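Local coordinates for protein cytochrome c, putative (Shewanella oneidensis, PDB 1SP3) that carries eight covalently bound c-type hemes and probably works as a respiratory oxidoreductase, passing electrons to tetrathionate, at residues Q45-R50 with A297-D302; N61-A66 with P245-W250; I337-L342 with I381-E386. All coordinates share one frame; numbering follows the deposited sequence.

Interaction 1: Q45-R50 with A297-D302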
loop_
_atom_site.group_PDB
_atom_site.type_symbol
_atom_site.label_atom_id
_atom_site.label_comp_id
_atom_site.label_asym_id
_atom_site.label_seq_id
_atom_site.Cartn_x
_atom_site.Cartn_y
_atom_site.Cartn_z
ATOM N N GLN A 45 7.490 7.908 -11.249
ATOM C CA GLN A 45 8.325 6.739 -10.991
ATOM C C GLN A 45 9.130 6.353 -12.229
ATOM O O GLN A 45 8.566 6.245 -13.332
ATOM C CB GLN A 45 7.451 5.558 -10.519
ATOM C CG GLN A 45 8.176 4.326 -10.067
ATOM C CD GLN A 45 7.192 3.302 -9.507
ATOM O OE1 GLN A 45 6.075 3.661 -9.227
ATOM N NE2 GLN A 45 7.595 2.070 -9.362
ATOM N N LYS A 46 10.415 6.066 -12.002
ATOM C CA LYS A 46 11.373 5.684 -12.998
ATOM C C LYS A 46 11.363 4.149 -13.105
ATOM O O LYS A 46 11.889 3.460 -12.224
ATOM C CB LYS A 46 12.737 6.331 -12.648
ATOM C CG LYS A 46 13.840 6.173 -13.701
ATOM C CD LYS A 46 15.104 7.107 -13.382
ATOM C CE LYS A 46 16.297 6.917 -14.399
ATOM N NZ LYS A 46 15.940 5.851 -15.412
ATOM N N LEU A 47 10.640 3.635 -14.125
ATOM C CA LEU A 47 10.649 2.232 -14.548
ATOM C C LEU A 47 11.906 1.840 -15.384
ATOM O O LEU A 47 12.555 2.706 -15.958
ATOM C CB LEU A 47 9.345 1.916 -15.343
ATOM C CG LEU A 47 8.011 2.277 -14.644
ATOM C CD1 LEU A 47 6.820 1.821 -15.514
ATOM C CD2 LEU A 47 7.889 1.766 -13.131
ATOM N N PRO A 48 12.248 0.574 -15.514
ATOM C CA PRO A 48 13.465 0.205 -16.236
ATOM C C PRO A 48 13.653 0.913 -17.594
ATOM O O PRO A 48 14.768 1.369 -17.906
ATOM C CB PRO A 48 13.281 -1.310 -16.422
ATOM C CG PRO A 48 12.584 -1.700 -15.177
ATOM C CD PRO A 48 11.542 -0.621 -15.031
ATOM N N ASP A 49 12.548 1.099 -18.320
ATOM C CA ASP A 49 12.561 1.524 -19.711
ATOM C C ASP A 49 11.873 2.875 -19.995
ATOM O O ASP A 49 11.808 3.282 -21.131
ATOM C CB ASP A 49 11.818 0.460 -20.528
ATOM C CG ASP A 49 10.386 0.185 -19.998
ATOM O OD1 ASP A 49 10.196 -0.074 -18.734
ATOM O OD2 ASP A 49 9.377 0.200 -20.804
ATOM N N ARG A 50 11.306 3.519 -18.978
ATOM C CA ARG A 50 10.485 4.741 -19.145
ATOM C C ARG A 50 10.192 5.401 -17.784
ATOM O O ARG A 50 10.173 4.703 -16.758
ATOM C CB ARG A 50 9.146 4.434 -19.856
ATOM C CG ARG A 50 8.407 3.194 -19.306
ATOM C CD ARG A 50 6.958 2.873 -19.881
ATOM N NE ARG A 50 6.468 1.670 -19.219
ATOM C CZ ARG A 50 5.269 1.108 -19.366
ATOM N NH1 ARG A 50 4.340 1.647 -20.194
ATOM N NH2 ARG A 50 5.013 -0.029 -18.638
ATOM N N ALA A 297 6.732 -1.770 -13.096
ATOM C CA ALA A 297 5.290 -1.758 -12.921
ATOM C C ALA A 297 4.508 -1.987 -14.222
ATOM O O ALA A 297 4.858 -1.476 -15.252
ATOM C CB ALA A 297 4.816 -0.451 -12.227
ATOM N N TYR A 298 3.403 -2.723 -14.114
ATOM C CA TYR A 298 2.430 -2.843 -15.169
ATOM C C TYR A 298 1.607 -1.554 -15.218
ATOM O O TYR A 298 1.096 -1.097 -14.187
ATOM C CB TYR A 298 1.514 -4.067 -14.926
ATOM C CG TYR A 298 0.466 -4.157 -16.058
ATOM C CD1 TYR A 298 0.765 -4.836 -17.260
ATOM C CD2 TYR A 298 -0.752 -3.490 -15.964
ATOM C CE1 TYR A 298 -0.160 -4.884 -18.333
ATOM C CE2 TYR A 298 -1.725 -3.555 -17.048
ATOM C CZ TYR A 298 -1.386 -4.250 -18.232
ATOM O OH TYR A 298 -2.281 -4.324 -19.307
ATOM N N MET A 299 1.502 -0.931 -16.380
ATOM C CA MET A 299 0.703 0.276 -16.454
ATOM C C MET A 299 -0.462 0.096 -17.426
ATOM O O MET A 299 -0.436 -0.830 -18.268
ATOM C CB MET A 299 1.513 1.463 -16.933
ATOM C CG MET A 299 2.793 1.659 -16.174
ATOM S SD MET A 299 2.307 2.428 -14.656
ATOM C CE MET A 299 1.679 3.966 -15.154
ATOM N N ALA A 300 -1.489 0.947 -17.263
ATOM C CA ALA A 300 -2.704 0.768 -18.029
ATOM C C ALA A 300 -2.387 0.806 -19.490
ATOM O O ALA A 300 -1.629 1.600 -19.926
ATOM C CB ALA A 300 -3.729 1.830 -17.674
ATOM N N GLY A 301 -2.948 -0.134 -20.231
ATOM C CA GLY A 301 -2.647 -0.260 -21.636
ATOM C C GLY A 301 -1.478 -1.134 -22.031
ATOM O O GLY A 301 -1.354 -1.364 -23.208
ATOM N N ASP A 302 -0.608 -1.585 -21.106
ATOM C CA ASP A 302 0.565 -2.387 -21.449
ATOM C C ASP A 302 0.057 -3.720 -22.005
ATOM O O ASP A 302 -0.899 -4.252 -21.490
ATOM C CB ASP A 302 1.340 -2.752 -20.181
ATOM C CG ASP A 302 2.197 -1.619 -19.650
ATOM O OD1 ASP A 302 2.121 -0.485 -20.158
ATOM O OD2 ASP A 302 3.028 -1.808 -18.744
#
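L47 and R50, from the two ends of one tight turn, meet the 297-302 loop in different ways. The close-packed part belongs to L47, whose two methyls lie along the backbone of A297: CD2 sits by its N and against its methyl, 3.9 Å from A297 CB, while CD1 rests near the carbonyl O of the same residue and extends toward M299 CG. Both L47 and A297 are buried, and M299, its chain bent at chi2 and chi3, also touches V52 and R54.

Toward solvent the contact becomes a charged pair. R50 grips D302 end-on with two nitrogens, NH2 to OD2 at 2.7 Å and NH1 to OD1 at 3.1 Å, each oxygen being met on its syn side. The guanidinium and carboxylate planes are turned 28° apart. R50 reaches this far because its chain is extended from CG to NE, with CG set between the backbone N and the carbonyl carbon (chi1 46°). M299 CG lies over one face of the guanidinium, 3.7 Å from R50 NH2. D302 is itself held in place: its OD2 also accepts the backbone N of M299 at 2.9 Å, from above the carboxylate plane, which is likely to limit rotation of the carboxylate. D49 adds a long, purely electrostatic contact to R50.

Each side is a reversal of the chain, a type I turn from L47 to R50 within the 44-47/50-53 beta hairpin and a type II turn from M299 to D302, and the arrangement is that of two beta turns joined by a bidentate arginine-aspartate salt bridge.

Interaction 2: N61-A66 with P245-W250; sequences NNFCVA and PTKMQW. With HEC (heme c), chain D; SCN (thiocyanate ion), chain B.
F63 and W250 meet where a heme-binding loop, shaped by an Asx turn at N61, lies against strand 246-251 of the large mixed sheet. The apolar contacts centre on the indole. One of its faces is covered by the F63 backbone, with F63 CA 3.5 Å from W250 CE3, and the F63 ring crosses it obliquely, CD2 approaching CE3. W250 CG stands anti to its backbone N (chi1 -169°), which carries the six-membered ring across to the loop. C64 SG makes an oblique sulfur-aromatic contact beyond, 3.9 Å from W250 CH2, and K247 lays its CD beside F63 CE2. H332 stacks on F63, and W252 stacks on W250.

The polar contacts within the loop converge on N61 OD1, which takes the backbone N of F63 at 2.9 Å and that of V65 at 2.7 Å from opposite faces of its amide plane. Between the segments, a water bridges the backbone carbonyl oxygens of N62 and W250.

Toward the ligands, N61 ND2 donates to heme propionate oxygen O1A at 2.7 Å and weakly to the thiocyanate nitrogen. The thiocyanate, probably from the crystallisation liquor, binds the heme iron through its sulfur, so the loop borders the thiocyanate side of the iron of heme c #4. K153 and W396 also hydrogen-bond to this heme. Replacing N61 by alanine removes the amide, and is likely to leave propionate O1A without this donor and the backbone N atoms of F63 and V65 without their shared acceptor. The loop also touches the porphyrin rim: C64 CB lies 3.6 Å from heme methyl CMB, and the A66 backbone carbon comes within 3.3 Å of the same methyl.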
loop_
_atom_site.group_PDB
_atom_site.type_symbol
_atom_site.label_atom_id
_atom_site.label_comp_id
_atom_site.label_asym_id
_atom_site.label_seq_id
_atom_site.Cartn_x
_atom_site.Cartn_y
_atom_site.Cartn_z
ATOM N N ASN A 61 -3.558 -2.834 -9.572
ATOM C CA ASN A 61 -3.144 -3.875 -8.606
ATOM C C ASN A 61 -3.985 -5.110 -8.780
ATOM O O ASN A 61 -4.852 -5.151 -9.682
ATOM C CB ASN A 61 -3.115 -3.358 -7.141
ATOM C CG ASN A 61 -4.533 -3.159 -6.525
ATOM O OD1 ASN A 61 -5.545 -3.737 -6.995
ATOM N ND2 ASN A 61 -4.588 -2.408 -5.397
ATOM N N ASN A 62 -3.677 -6.180 -8.034
ATOM C CA ASN A 62 -4.465 -7.422 -8.142
ATOM C C ASN A 62 -5.450 -7.628 -6.955
ATOM O O ASN A 62 -5.850 -8.762 -6.597
ATOM C CB ASN A 62 -3.617 -8.673 -8.431
ATOM C CG ASN A 62 -2.513 -8.937 -7.368
ATOM O OD1 ASN A 62 -2.495 -8.306 -6.292
ATOM N ND2 ASN A 62 -1.564 -9.848 -7.689
ATOM N N PHE A 63 -5.835 -6.511 -6.337
ATOM C CA PHE A 63 -6.855 -6.528 -5.272
ATOM C C PHE A 63 -8.115 -5.980 -5.959
ATOM O O PHE A 63 -8.679 -6.662 -6.867
ATOM C CB PHE A 63 -6.401 -5.638 -4.115
ATOM C CG PHE A 63 -5.412 -6.314 -3.174
ATOM C CD1 PHE A 63 -4.041 -6.050 -3.270
ATOM C CD2 PHE A 63 -5.852 -7.217 -2.213
ATOM C CE1 PHE A 63 -3.149 -6.692 -2.435
ATOM C CE2 PHE A 63 -4.986 -7.839 -1.369
ATOM C CZ PHE A 63 -3.634 -7.575 -1.453
ATOM N N CYS A 64 -8.453 -4.710 -5.683
ATOM C CA CYS A 64 -9.577 -4.059 -6.353
ATOM C C CYS A 64 -9.279 -3.574 -7.749
ATOM O O CYS A 64 -10.188 -3.087 -8.454
ATOM C CB CYS A 64 -10.249 -2.987 -5.424
ATOM S SG CYS A 64 -11.098 -3.776 -3.928
ATOM N N VAL A 65 -8.008 -3.649 -8.162
ATOM C CA VAL A 65 -7.627 -3.349 -9.554
ATOM C C VAL A 65 -7.348 -1.861 -9.805
ATOM O O VAL A 65 -6.201 -1.474 -10.053
ATOM C CB VAL A 65 -8.627 -3.906 -10.610
ATOM C CG1 VAL A 65 -8.051 -3.714 -12.047
ATOM C CG2 VAL A 65 -8.864 -5.424 -10.388
ATOM N N ALA A 66 -8.369 -1.019 -9.762
ATOM C CA ALA A 66 -8.165 0.336 -10.185
ATOM C C ALA A 66 -9.314 1.188 -9.757
ATOM O O ALA A 66 -10.519 0.784 -9.757
ATOM C CB ALA A 66 -8.016 0.471 -11.693
ATOM N N PRO A 245 -4.880 -12.395 9.973
ATOM C CA PRO A 245 -4.663 -12.917 8.606
ATOM C C PRO A 245 -4.636 -11.802 7.576
ATOM O O PRO A 245 -5.390 -10.876 7.775
ATOM C CB PRO A 245 -5.909 -13.822 8.362
ATOM C CG PRO A 245 -6.388 -14.178 9.757
ATOM C CD PRO A 245 -6.128 -12.924 10.580
ATOM N N THR A 246 -3.790 -11.918 6.534
ATOM C CA THR A 246 -3.809 -11.072 5.344
ATOM C C THR A 246 -4.178 -11.916 4.191
ATOM O O THR A 246 -3.911 -13.169 4.167
ATOM C CB THR A 246 -2.411 -10.647 4.823
ATOM O OG1 THR A 246 -1.361 -11.472 5.378
ATOM C CG2 THR A 246 -2.159 -9.328 5.021
ATOM N N LYS A 247 -4.650 -11.231 3.159
ATOM C CA LYS A 247 -4.999 -11.936 1.933
ATOM C C LYS A 247 -3.722 -12.232 1.149
ATOM O O LYS A 247 -2.915 -11.333 0.934
ATOM C CB LYS A 247 -5.950 -11.077 1.161
ATOM C CG LYS A 247 -6.631 -11.773 -0.009
ATOM C CD LYS A 247 -7.690 -10.833 -0.624
ATOM C CE LYS A 247 -8.833 -10.625 0.345
ATOM N NZ LYS A 247 -9.808 -9.628 -0.269
ATOM N N MET A 248 -3.547 -13.480 0.765
ATOM C CA MET A 248 -2.405 -13.894 -0.014
ATOM C C MET A 248 -2.785 -14.164 -1.481
ATOM O O MET A 248 -1.948 -13.998 -2.375
ATOM C CB MET A 248 -1.720 -15.123 0.619
ATOM C CG MET A 248 -1.158 -14.801 2.078
ATOM S SD MET A 248 0.215 -13.531 2.143
ATOM C CE MET A 248 1.616 -14.288 1.150
ATOM N N GLN A 249 -4.023 -14.528 -1.742
ATOM C CA GLN A 249 -4.481 -14.770 -3.154
ATOM C C GLN A 249 -5.876 -14.262 -3.331
ATOM O O GLN A 249 -6.660 -14.366 -2.427
ATOM C CB GLN A 249 -4.520 -16.242 -3.505
ATOM C CG GLN A 249 -3.255 -16.991 -3.027
ATOM C CD GLN A 249 -3.232 -18.439 -3.427
ATOM O OE1 GLN A 249 -2.680 -19.274 -2.682
ATOM N NE2 GLN A 249 -3.861 -18.762 -4.568
ATOM N N TRP A 250 -6.149 -13.711 -4.509
ATOM C CA TRP A 250 -7.476 -13.240 -4.916
ATOM C C TRP A 250 -7.669 -13.679 -6.399
ATOM O O TRP A 250 -7.159 -13.034 -7.345
ATOM C CB TRP A 250 -7.565 -11.711 -4.822
ATOM C CG TRP A 250 -8.940 -11.142 -4.964
ATOM C CD1 TRP A 250 -10.022 -11.649 -5.715
ATOM C CD2 TRP A 250 -9.399 -9.903 -4.389
ATOM N NE1 TRP A 250 -11.077 -10.772 -5.615
ATOM C CE2 TRP A 250 -10.722 -9.707 -4.807
ATOM C CE3 TRP A 250 -8.800 -8.935 -3.579
ATOM C CZ2 TRP A 250 -11.469 -8.613 -4.416
ATOM C CZ3 TRP A 250 -9.541 -7.854 -3.169
ATOM C CH2 TRP A 250 -10.859 -7.688 -3.600
HETATM FE FE HEC D . -6.326 1.710 -2.041
HETATM C CHA HEC D . -2.887 2.127 -2.629
HETATM C CHB HEC D . -6.747 0.718 -5.322
HETATM C CHC HEC D . -9.713 1.541 -1.597
HETATM C CHD HEC D . -5.951 2.505 1.235
HETATM N NA HEC D . -5.043 1.420 -3.713
HETATM C C1A HEC D . -3.660 1.663 -3.728
HETATM C C2A HEC D . -3.180 1.346 -5.072
HETATM C C3A HEC D . -4.243 0.960 -5.836
HETATM C C4A HEC D . -5.434 1.005 -4.975
HETATM C CMA HEC D . -4.166 0.530 -7.365
HETATM C CAA HEC D . -1.673 1.420 -5.532
HETATM C CBA HEC D . -1.055 -0.000 -5.621
HETATM C CGA HEC D . -1.302 -0.798 -4.312
HETATM O O1A HEC D . -2.201 -1.690 -4.325
HETATM O O2A HEC D . -0.677 -0.583 -3.183
HETATM N NB HEC D . -7.945 1.230 -3.199
HETATM C C1B HEC D . -7.870 0.897 -4.572
HETATM C C2B HEC D . -9.207 0.731 -5.093
HETATM C C3B HEC D . -10.035 0.927 -4.035
HETATM C C4B HEC D . -9.234 1.260 -2.852
HETATM C CMB HEC D . -9.516 0.337 -6.576
HETATM C CAB HEC D . -11.584 0.892 -4.001
HETATM C CBB HEC D . -12.309 0.004 -4.766
HETATM N NC HEC D . -7.664 1.949 -0.387
HETATM C C1C HEC D . -9.020 1.834 -0.450
HETATM C C2C HEC D . -9.554 2.058 0.863
HETATM C C3C HEC D . -8.484 2.309 1.696
HETATM C C4C HEC D . -7.273 2.258 0.883
HETATM C CMC HEC D . -11.086 2.012 1.149
HETATM C CAC HEC D . -8.506 2.615 3.245
HETATM C CBC HEC D . -9.044 1.801 4.223
HETATM N ND HEC D . -4.650 2.212 -0.847
HETATM C C1D HEC D . -4.819 2.615 0.459
HETATM C C2D HEC D . -3.496 3.127 0.890
HETATM C C3D HEC D . -2.528 3.023 -0.296
HETATM C C4D HEC D . -3.340 2.441 -1.344
HETATM C CMD HEC D . -3.153 3.674 2.276
HETATM C CAD HEC D . -0.991 3.387 -0.340
HETATM C CBD HEC D . -0.229 2.123 0.073
HETATM C CGD HEC D . 1.284 2.344 0.305
HETATM O O1D HEC D . 1.796 1.574 1.152
HETATM O O2D HEC D . 2.055 3.200 -0.297
HETATM S S SCN B . -5.831 -0.532 -1.437
HETATM C C SCN B . -6.604 -1.578 -2.488
HETATM N N SCN B . -7.177 -2.229 -3.269
HETATM O O HOH W 1 -6.589 -10.755 -8.282
#

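Interaction 3: I337-L342 with I381-E386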
loop_
_atom_site.group_PDB
_atom_site.type_symbol
_atom_site.label_atom_id
_atom_site.label_comp_id
_atom_site.label_asym_id
_atom_site.label_seq_id
_atom_site.Cartn_x
_atom_site.Cartn_y
_atom_site.Cartn_z
ATOM N N ILE A 337 -9.254 -9.758 -14.618
ATOM C CA ILE A 337 -9.876 -9.677 -15.926
ATOM C C ILE A 337 -9.045 -8.904 -16.946
ATOM O O ILE A 337 -8.473 -7.870 -16.656
ATOM C CB ILE A 337 -11.297 -9.043 -15.776
ATOM C CG1 ILE A 337 -12.062 -9.067 -17.144
ATOM C CG2 ILE A 337 -11.229 -7.602 -15.157
ATOM C CD1 ILE A 337 -13.575 -8.591 -17.072
ATOM N N TYR A 338 -8.955 -9.476 -18.154
ATOM C CA TYR A 338 -8.217 -8.913 -19.238
ATOM C C TYR A 338 -9.026 -8.978 -20.567
ATOM O O TYR A 338 -9.887 -9.812 -20.761
ATOM C CB TYR A 338 -6.778 -9.533 -19.358
ATOM C CG TYR A 338 -6.669 -10.816 -20.151
ATOM C CD1 TYR A 338 -6.347 -10.814 -21.517
ATOM C CD2 TYR A 338 -6.877 -12.042 -19.521
ATOM C CE1 TYR A 338 -6.250 -12.059 -22.258
ATOM C CE2 TYR A 338 -6.784 -13.249 -20.223
ATOM C CZ TYR A 338 -6.486 -13.255 -21.570
ATOM O OH TYR A 338 -6.399 -14.500 -22.193
ATOM N N ASP A 339 -8.745 -8.047 -21.444
ATOM C CA ASP A 339 -9.357 -8.003 -22.782
ATOM C C ASP A 339 -8.731 -9.075 -23.684
ATOM O O ASP A 339 -7.547 -8.999 -24.030
ATOM C CB ASP A 339 -9.087 -6.636 -23.367
ATOM C CG ASP A 339 -9.869 -6.387 -24.634
ATOM O OD1 ASP A 339 -9.636 -7.124 -25.661
ATOM O OD2 ASP A 339 -10.685 -5.443 -24.671
ATOM N N LYS A 340 -9.538 -10.050 -24.078
ATOM C CA LYS A 340 -9.039 -11.273 -24.744
ATOM C C LYS A 340 -8.515 -10.963 -26.129
ATOM O O LYS A 340 -7.696 -11.711 -26.657
ATOM C CB LYS A 340 -10.157 -12.332 -24.862
ATOM C CG LYS A 340 -9.704 -13.576 -25.556
ATOM C CD LYS A 340 -9.776 -14.779 -24.635
ATOM C CE LYS A 340 -10.059 -16.140 -25.355
ATOM N NZ LYS A 340 -10.922 -16.097 -26.607
ATOM N N LYS A 341 -8.984 -9.854 -26.699
ATOM C CA LYS A 341 -8.487 -9.413 -27.992
ATOM C C LYS A 341 -7.315 -8.442 -27.968
ATOM O O LYS A 341 -6.395 -8.575 -28.761
ATOM C CB LYS A 341 -9.616 -8.841 -28.860
ATOM C CG LYS A 341 -10.506 -9.965 -29.503
ATOM C CD LYS A 341 -9.735 -10.863 -30.502
ATOM C CE LYS A 341 -10.489 -11.011 -31.877
ATOM N NZ LYS A 341 -12.003 -10.799 -31.814
ATOM N N LEU A 342 -7.354 -7.442 -27.102
ATOM C CA LEU A 342 -6.196 -6.584 -27.026
ATOM C C LEU A 342 -5.345 -7.375 -26.044
ATOM O O LEU A 342 -5.839 -8.223 -25.263
ATOM C CB LEU A 342 -6.611 -5.180 -26.505
ATOM C CG LEU A 342 -7.835 -4.569 -27.215
ATOM C CD1 LEU A 342 -8.598 -3.673 -26.221
ATOM C CD2 LEU A 342 -7.372 -3.771 -28.495
ATOM N N ILE A 381 -8.120 3.444 -26.554
ATOM C CA ILE A 381 -8.412 2.036 -26.270
ATOM C C ILE A 381 -9.925 1.829 -26.022
ATOM O O ILE A 381 -10.549 2.513 -25.220
ATOM C CB ILE A 381 -7.533 1.497 -25.096
ATOM C CG1 ILE A 381 -6.067 1.352 -25.543
ATOM C CG2 ILE A 381 -8.082 0.147 -24.591
ATOM C CD1 ILE A 381 -5.073 1.461 -24.428
ATOM N N LYS A 382 -10.503 0.884 -26.757
ATOM C CA LYS A 382 -11.880 0.491 -26.546
ATOM C C LYS A 382 -11.914 -0.951 -26.092
ATOM O O LYS A 382 -11.209 -1.813 -26.645
ATOM C CB LYS A 382 -12.687 0.617 -27.862
ATOM C CG LYS A 382 -13.244 2.047 -28.092
ATOM C CD LYS A 382 -12.894 2.603 -29.460
ATOM C CE LYS A 382 -13.386 4.051 -29.570
ATOM N NZ LYS A 382 -14.892 4.038 -29.578
ATOM N N TYR A 383 -12.781 -1.208 -25.123
ATOM C CA TYR A 383 -13.082 -2.573 -24.749
ATOM C C TYR A 383 -13.465 -3.317 -26.027
ATOM O O TYR A 383 -14.302 -2.788 -26.808
ATOM C CB TYR A 383 -14.225 -2.604 -23.759
ATOM C CG TYR A 383 -14.651 -3.997 -23.428
ATOM C CD1 TYR A 383 -13.712 -4.974 -23.197
ATOM C CD2 TYR A 383 -16.003 -4.337 -23.336
ATOM C CE1 TYR A 383 -14.078 -6.232 -22.897
ATOM C CE2 TYR A 383 -16.385 -5.624 -23.017
ATOM C CZ TYR A 383 -15.418 -6.565 -22.784
ATOM O OH TYR A 383 -15.727 -7.883 -22.456
ATOM N N SER A 384 -12.871 -4.511 -26.244
ATOM C CA SER A 384 -13.165 -5.226 -27.485
ATOM C C SER A 384 -14.491 -5.981 -27.451
ATOM O O SER A 384 -15.002 -6.349 -28.483
ATOM C CB SER A 384 -12.014 -6.142 -27.928
ATOM O OG SER A 384 -11.976 -7.268 -27.097
ATOM N N GLY A 385 -15.039 -6.211 -26.253
ATOM C CA GLY A 385 -16.220 -7.021 -26.143
ATOM C C GLY A 385 -15.949 -8.450 -25.732
ATOM O O GLY A 385 -16.862 -9.146 -25.490
ATOM N N GLU A 386 -14.692 -8.856 -25.642
ATOM C CA GLU A 386 -14.306 -10.199 -25.238
ATOM C C GLU A 386 -13.330 -10.134 -24.017
ATOM O O GLU A 386 -12.314 -9.421 -24.039
ATOM C CB GLU A 386 -13.567 -10.879 -26.394
ATOM C CG GLU A 386 -14.412 -11.558 -27.468
ATOM C CD GLU A 386 -13.573 -12.595 -28.225
ATOM O OE1 GLU A 386 -13.543 -13.788 -27.781
ATOM O OE2 GLU A 386 -12.903 -12.222 -29.231
#
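D339 OD1 is gripped from opposite faces of its carboxylate plane, by S384 OG across the contact and by the backbone N of L342 in its own segment, each at 2.7 Å. A weak third bond comes from the backbone N of K341. The other oxygen, OD2, accepts the backbone N of S384 at 2.8 Å on its syn lone pair, so the serine holds the aspartate with both hydroxyl and amide. D339 CG is anti to its backbone N (chi1 -170°), which swings the carboxylate toward the 381-386 loop. With four donors on two oxygens, the buried carboxylate is well supplied and probably stays ionised. OD2 also lies obliquely to the Y383 ring, whose hydroxyl bonds to N363 in helix 362-372.

The bond from L342 N to D339 OD1 makes an Asx motif, which shapes the turn that follows strand 325-339 of the large mixed sheet. The loop opposite leads into strand 387-397, the antiparallel neighbour of that strand, and the backbone bond from K340 N to E386 O, 2.8 Å, continues the pairing past the strand ends.

Away from the D339 carboxylate the contact is ionic and lies at the surface. E386 draws two lysines: K341 NZ reaches OE2 at 3.1 Å, almost in line with the C-O bond, and K340 NZ is near OE1 in a long salt bridge. Bends at chi2, chi3 and chi4 bring K341 NZ to E386 OE2. K341 CB lies 3.3 Å from S384 OG. L342 CD1 touches I381 CG2 at 4.2 Å, and I381 also touches M370 and I344.

Interaction 2 is the buried contact of the three, close to the chain's centre and at a heme; interaction 1 is partly buried, and interaction 3 lies at the surface, away from the annotated sites. Their chemistry follows this order: aromatic packing and hydrogen bonds from an asparagine side chain to the heme propionate and, weakly, to thiocyanate in interaction 2, a small apolar patch plus one bidentate salt bridge in interaction 1, and in interaction 3 an aspartate gripped by hydroxyl and backbone N-H groups, and a glutamate facing two lysines. Interactions 2 and 3 reach the same sheet through neighbouring strands 246-251 and 325-339. Interactions 1 and 3 touch where G301 CA meets I381 CD1 at 4.1 Å.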